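Local coordinates for lectin (Polyandrocarpa misakiensis, PDB 1BYF), which binds galactose through a calcium ion and takes part in the tunicate's defence against microorganisms, at residues A[82-96]-A[100-112]. Numbering follows the deposited sequence.
Sequences WSPNEPSNPQSWQLC and WSKYNLLDDVGCG. With CA (calcium ion), chain C.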
loop_
_atom_site.group_PDB
_atom_site.type_symbol
_atom_site.label_atom_id
_atom_site.label_comp_id
_atom_site.label_asym_id
_atom_site.label_seq_id
_atom_site.Cartn_x
_atom_site.Cartn_y
_atom_site.Cartn_z
ATOM N N TRP A 82 7.217 18.939 1.413
ATOM C CA TRP A 82 8.236 19.015 2.437
ATOM C C TRP A 82 7.687 19.280 3.834
ATOM O O TRP A 82 6.749 20.053 4.039
ATOM C CB TRP A 82 9.254 20.126 2.129
ATOM C CG TRP A 82 10.054 19.932 0.882
ATOM C CD1 TRP A 82 9.866 20.549 -0.319
ATOM C CD2 TRP A 82 11.180 19.060 0.708
ATOM N NE1 TRP A 82 10.797 20.116 -1.230
ATOM C CE2 TRP A 82 11.617 19.203 -0.621
ATOM C CE3 TRP A 82 11.850 18.170 1.546
ATOM C CZ2 TRP A 82 12.701 18.490 -1.134
ATOM C CZ3 TRP A 82 12.924 17.461 1.040
ATOM C CH2 TRP A 82 13.340 17.628 -0.287
ATOM N N SER A 83 8.334 18.669 4.825
ATOM C CA SER A 83 7.981 18.928 6.213
ATOM C C SER A 83 8.347 20.399 6.472
ATOM O O SER A 83 9.150 20.956 5.726
ATOM C CB SER A 83 8.780 18.081 7.189
ATOM O OG SER A 83 8.746 16.696 6.922
ATOM N N PRO A 84 7.788 20.963 7.521
ATOM C CA PRO A 84 8.113 22.317 7.923
ATOM C C PRO A 84 9.617 22.441 8.141
ATOM O O PRO A 84 10.258 21.602 8.775
ATOM C CB PRO A 84 7.341 22.528 9.212
ATOM C CG PRO A 84 6.274 21.487 9.213
ATOM C CD PRO A 84 6.832 20.315 8.448
ATOM N N ASN A 85 10.196 23.491 7.575
ATOM C CA ASN A 85 11.612 23.788 7.706
ATOM C C ASN A 85 12.544 22.775 7.057
ATOM O O ASN A 85 13.702 22.642 7.475
ATOM C CB ASN A 85 12.010 23.957 9.178
ATOM C CG ASN A 85 11.219 25.044 9.874
ATOM O OD1 ASN A 85 10.744 24.842 10.995
ATOM N ND2 ASN A 85 11.069 26.197 9.228
ATOM N N GLU A 86 12.085 22.076 6.029
ATOM C CA GLU A 86 12.927 21.145 5.272
ATOM C C GLU A 86 12.700 21.522 3.810
ATOM O O GLU A 86 11.626 22.050 3.518
ATOM C CB GLU A 86 12.568 19.687 5.528
ATOM C CG GLU A 86 12.670 19.233 6.967
ATOM C CD GLU A 86 14.062 19.241 7.556
ATOM O OE1 GLU A 86 15.067 19.086 6.827
ATOM O OE2 GLU A 86 14.172 19.373 8.796
ATOM N N PRO A 87 13.647 21.281 2.934
ATOM C CA PRO A 87 14.918 20.668 3.256
ATOM C C PRO A 87 15.857 21.592 4.016
ATOM O O PRO A 87 15.815 22.810 3.820
ATOM C CB PRO A 87 15.498 20.351 1.874
ATOM C CG PRO A 87 14.954 21.438 1.004
ATOM C CD PRO A 87 13.540 21.621 1.489
ATOM N N SER A 88 16.736 21.033 4.848
ATOM C CA SER A 88 17.624 21.883 5.638
ATOM C C SER A 88 19.008 21.313 5.875
ATOM O O SER A 88 19.778 21.944 6.613
ATOM C CB SER A 88 16.953 22.082 7.012
ATOM O OG SER A 88 16.977 20.820 7.667
ATOM N N ASN A 89 19.325 20.150 5.317
ATOM C CA ASN A 89 20.653 19.562 5.529
ATOM C C ASN A 89 21.670 20.305 4.679
ATOM O O ASN A 89 21.314 20.996 3.721
ATOM C CB ASN A 89 20.636 18.065 5.227
ATOM C CG ASN A 89 19.931 17.239 6.285
ATOM O OD1 ASN A 89 18.833 17.566 6.734
ATOM N ND2 ASN A 89 20.566 16.148 6.708
ATOM N N PRO A 90 22.942 20.210 5.023
ATOM C CA PRO A 90 23.991 20.920 4.298
ATOM C C PRO A 90 23.941 20.620 2.812
ATOM O O PRO A 90 23.880 19.450 2.425
ATOM C CB PRO A 90 25.275 20.445 4.961
ATOM C CG PRO A 90 24.865 19.961 6.312
ATOM C CD PRO A 90 23.473 19.415 6.158
ATOM N N GLN A 91 23.988 21.636 1.962
ATOM C CA GLN A 91 23.931 21.435 0.523
ATOM C C GLN A 91 25.116 20.696 -0.070
ATOM O O GLN A 91 25.005 20.206 -1.201
ATOM C CB GLN A 91 23.745 22.793 -0.173
ATOM C CG GLN A 91 22.378 23.371 0.184
ATOM C CD GLN A 91 22.192 24.791 -0.294
ATOM O OE1 GLN A 91 22.365 25.087 -1.475
ATOM N NE2 GLN A 91 21.834 25.677 0.629
ATOM N N SER A 92 26.213 20.567 0.663
ATOM C CA SER A 92 27.382 19.868 0.138
ATOM C C SER A 92 27.213 18.357 0.201
ATOM O O SER A 92 27.964 17.623 -0.440
ATOM C CB SER A 92 28.646 20.290 0.886
ATOM O OG SER A 92 28.618 19.877 2.239
ATOM N N TRP A 93 26.245 17.880 0.976
ATOM C CA TRP A 93 26.028 16.448 1.112
ATOM C C TRP A 93 25.241 15.833 -0.047
ATOM O O TRP A 93 24.463 16.492 -0.724
ATOM C CB TRP A 93 25.184 16.139 2.351
ATOM C CG TRP A 93 25.737 16.455 3.695
ATOM C CD1 TRP A 93 26.819 17.228 4.008
ATOM C CD2 TRP A 93 25.178 16.028 4.950
ATOM N NE1 TRP A 93 26.983 17.290 5.369
ATOM C CE2 TRP A 93 25.987 16.562 5.973
ATOM C CE3 TRP A 93 24.075 15.242 5.304
ATOM C CZ2 TRP A 93 25.734 16.331 7.322
ATOM C CZ3 TRP A 93 23.823 15.013 6.643
ATOM C CH2 TRP A 93 24.650 15.559 7.639
ATOM N N GLN A 94 25.407 14.518 -0.166
ATOM C CA GLN A 94 24.583 13.755 -1.108
ATOM C C GLN A 94 23.282 13.570 -0.310
ATOM O O GLN A 94 23.358 13.008 0.786
ATOM C CB GLN A 94 25.201 12.422 -1.471
ATOM C CG GLN A 94 26.457 12.507 -2.318
ATOM C CD GLN A 94 27.099 11.156 -2.550
ATOM O OE1 GLN A 94 26.656 10.127 -2.038
ATOM N NE2 GLN A 94 28.167 11.133 -3.342
ATOM N N LEU A 95 22.172 14.114 -0.771
ATOM C CA LEU A 95 20.935 14.032 -0.007
ATOM C C LEU A 95 19.842 13.216 -0.684
ATOM O O LEU A 95 19.574 13.349 -1.880
ATOM C CB LEU A 95 20.431 15.447 0.297
ATOM C CG LEU A 95 21.429 16.295 1.103
ATOM C CD1 LEU A 95 21.091 17.768 0.965
ATOM C CD2 LEU A 95 21.442 15.859 2.563
ATOM N N CYS A 96 19.223 12.381 0.140
ATOM C CA CYS A 96 18.134 11.505 -0.280
ATOM C C CYS A 96 16.860 11.926 0.430
ATOM O O CYS A 96 16.943 12.602 1.458
ATOM C CB CYS A 96 18.503 10.049 0.042
ATOM S SG CYS A 96 19.822 9.500 -1.061
ATOM N N TRP A 100 9.373 11.477 6.493
ATOM C CA TRP A 100 9.817 11.543 7.882
ATOM C C TRP A 100 8.675 11.372 8.871
ATOM O O TRP A 100 7.705 12.136 8.824
ATOM C CB TRP A 100 10.498 12.899 8.064
ATOM C CG TRP A 100 11.138 13.164 9.387
ATOM C CD1 TRP A 100 11.506 12.266 10.346
ATOM C CD2 TRP A 100 11.543 14.455 9.874
ATOM N NE1 TRP A 100 12.090 12.914 11.408
ATOM C CE2 TRP A 100 12.123 14.259 11.140
ATOM C CE3 TRP A 100 11.452 15.754 9.366
ATOM C CZ2 TRP A 100 12.617 15.311 11.910
ATOM C CZ3 TRP A 100 11.944 16.796 10.136
ATOM C CH2 TRP A 100 12.524 16.573 11.393
ATOM N N SER A 101 8.803 10.418 9.787
ATOM C CA SER A 101 7.740 10.121 10.734
ATOM C C SER A 101 7.341 11.290 11.615
ATOM O O SER A 101 6.194 11.342 12.076
ATOM C CB SER A 101 8.091 8.908 11.609
ATOM O OG SER A 101 9.208 9.193 12.432
ATOM N N LYS A 102 8.238 12.246 11.851
ATOM C CA LYS A 102 7.895 13.390 12.689
ATOM C C LYS A 102 6.687 14.157 12.170
ATOM O O LYS A 102 5.816 14.562 12.945
ATOM C CB LYS A 102 9.085 14.353 12.829
ATOM C CG LYS A 102 8.769 15.545 13.734
ATOM C CD LYS A 102 10.044 16.297 14.101
ATOM C CE LYS A 102 9.733 17.559 14.891
ATOM N NZ LYS A 102 10.978 18.205 15.390
ATOM N N TYR A 103 6.627 14.388 10.863
ATOM C CA TYR A 103 5.537 15.149 10.276
ATOM C C TYR A 103 4.720 14.355 9.259
ATOM O O TYR A 103 3.657 14.817 8.840
ATOM C CB TYR A 103 6.105 16.378 9.553
ATOM C CG TYR A 103 6.831 17.369 10.432
ATOM C CD1 TYR A 103 6.119 18.306 11.176
ATOM C CD2 TYR A 103 8.215 17.384 10.513
ATOM C CE1 TYR A 103 6.771 19.224 11.976
ATOM C CE2 TYR A 103 8.880 18.299 11.310
ATOM C CZ TYR A 103 8.146 19.216 12.041
ATOM O OH TYR A 103 8.799 20.129 12.838
ATOM N N ASN A 104 5.239 13.211 8.848
ATOM C CA ASN A 104 4.619 12.384 7.818
ATOM C C ASN A 104 4.629 13.202 6.524
ATOM O O ASN A 104 3.691 13.243 5.740
ATOM C CB ASN A 104 3.236 11.861 8.158
ATOM C CG ASN A 104 2.759 10.736 7.258
ATOM O OD1 ASN A 104 1.587 10.660 6.849
ATOM N ND2 ASN A 104 3.663 9.836 6.904
ATOM N N LEU A 105 5.766 13.866 6.321
ATOM C CA LEU A 105 6.016 14.711 5.165
ATOM C C LEU A 105 7.472 14.526 4.737
ATOM O O LEU A 105 8.246 13.904 5.476
ATOM C CB LEU A 105 5.689 16.174 5.429
ATOM C CG LEU A 105 4.222 16.604 5.448
ATOM C CD1 LEU A 105 4.101 18.093 5.767
ATOM C CD2 LEU A 105 3.528 16.315 4.125
ATOM N N LEU A 106 7.835 15.013 3.566
ATOM C CA LEU A 106 9.172 14.803 3.032
ATOM C C LEU A 106 10.276 15.509 3.808
ATOM O O LEU A 106 10.087 16.533 4.453
ATOM C CB LEU A 106 9.214 15.192 1.553
ATOM C CG LEU A 106 8.235 14.489 0.615
ATOM C CD1 LEU A 106 8.578 14.866 -0.825
ATOM C CD2 LEU A 106 8.267 12.972 0.777
ATOM N N ASP A 107 11.457 14.908 3.727
ATOM C CA ASP A 107 12.625 15.436 4.434
ATOM C C ASP A 107 13.898 14.954 3.760
ATOM O O ASP A 107 13.927 13.837 3.243
ATOM C CB ASP A 107 12.558 14.990 5.898
ATOM C CG ASP A 107 13.855 15.246 6.644
ATOM O OD1 ASP A 107 14.338 16.401 6.560
ATOM O OD2 ASP A 107 14.374 14.307 7.277
ATOM N N ASP A 108 14.927 15.801 3.771
ATOM C CA ASP A 108 16.217 15.435 3.203
ATOM C C ASP A 108 17.104 14.834 4.296
ATOM O O ASP A 108 17.178 15.338 5.411
ATOM C CB ASP A 108 16.927 16.616 2.556
ATOM C CG ASP A 108 17.178 17.793 3.479
ATOM O OD1 ASP A 108 16.421 18.042 4.435
ATOM O OD2 ASP A 108 18.165 18.511 3.217
ATOM N N VAL A 109 17.759 13.733 3.965
ATOM C CA VAL A 109 18.640 13.031 4.879
ATOM C C VAL A 109 19.859 12.511 4.121
ATOM O O VAL A 109 19.859 12.538 2.889
ATOM C CB VAL A 109 17.939 11.806 5.507
ATOM C CG1 VAL A 109 16.860 12.232 6.486
ATOM C CG2 VAL A 109 17.338 10.919 4.424
ATOM N N GLY A 110 20.844 12.006 4.850
ATOM C CA GLY A 110 22.002 11.365 4.208
ATOM C C GLY A 110 21.438 10.075 3.590
ATOM O O GLY A 110 20.302 9.710 3.928
ATOM N N CYS A 111 22.177 9.363 2.751
ATOM C CA CYS A 111 21.564 8.190 2.122
ATOM C C CYS A 111 21.818 6.847 2.756
ATOM O O CYS A 111 21.299 5.849 2.241
ATOM C CB CYS A 111 21.983 8.240 0.636
ATOM S SG CYS A 111 21.537 9.874 -0.052
ATOM N N GLY A 112 22.522 6.760 3.880
ATOM C CA GLY A 112 22.849 5.485 4.483
ATOM C C GLY A 112 21.960 4.923 5.557
ATOM O O GLY A 112 22.138 3.755 5.935
HETATM CA CA CA C . 16.369 17.335 6.673
HETATM O O HOH W 1 24.498 10.991 2.307
#
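D108 reaches from strand 105-109 across to P87, S88 and N89 in the loop 82-96 and shows how one aspartate can serve a metal and a backbone at once. Its CB lies near P87 CB; with chi1 at 58°, CG sits between the backbone N and the carbonyl carbon, and the carboxylate carbon packs 3.5 Å from P87 CB. At the tip both oxygens take a backbone N-H, and OD1 binds the calcium ion as well. S88 N donates to OD1 and N89 N, 2.9 Å away, to OD2, each from the syn side and somewhat out of the carboxylate plane, so that the carboxylate is gripped from the loop just after the cis peptide bond preceding P87. The backbone O of D108 is a further calcium ligand, 2.5 Å from the ion. E86 OE1 and D107 OD1 lie only 2.8 Å apart, two acceptors brought together by the calcium, their carboxylate planes 82° apart; N89 OD1 binds as well. S88 OG donates to E86 OE1 from above the carboxylate plane, and Q98 holds D107 OD2, second-shell bonds that probably help to hold both ligands in place. Beyond the site, L106 O accepts both S83 N and S83 OG, while P84 CD sits over the centre of the Y103 ring, a CH-pi contact 3.5 Å from its centroid. At the other end, paired backbone bonds join C96 and V109 antiparallel, and the C96-C111 disulfide joins the two segments covalently. At the centre is the carbohydrate-binding calcium site of the C-type lectin fold, built from a long loop with a cis-proline and the Asp-Asp pair of the neighbouring strand.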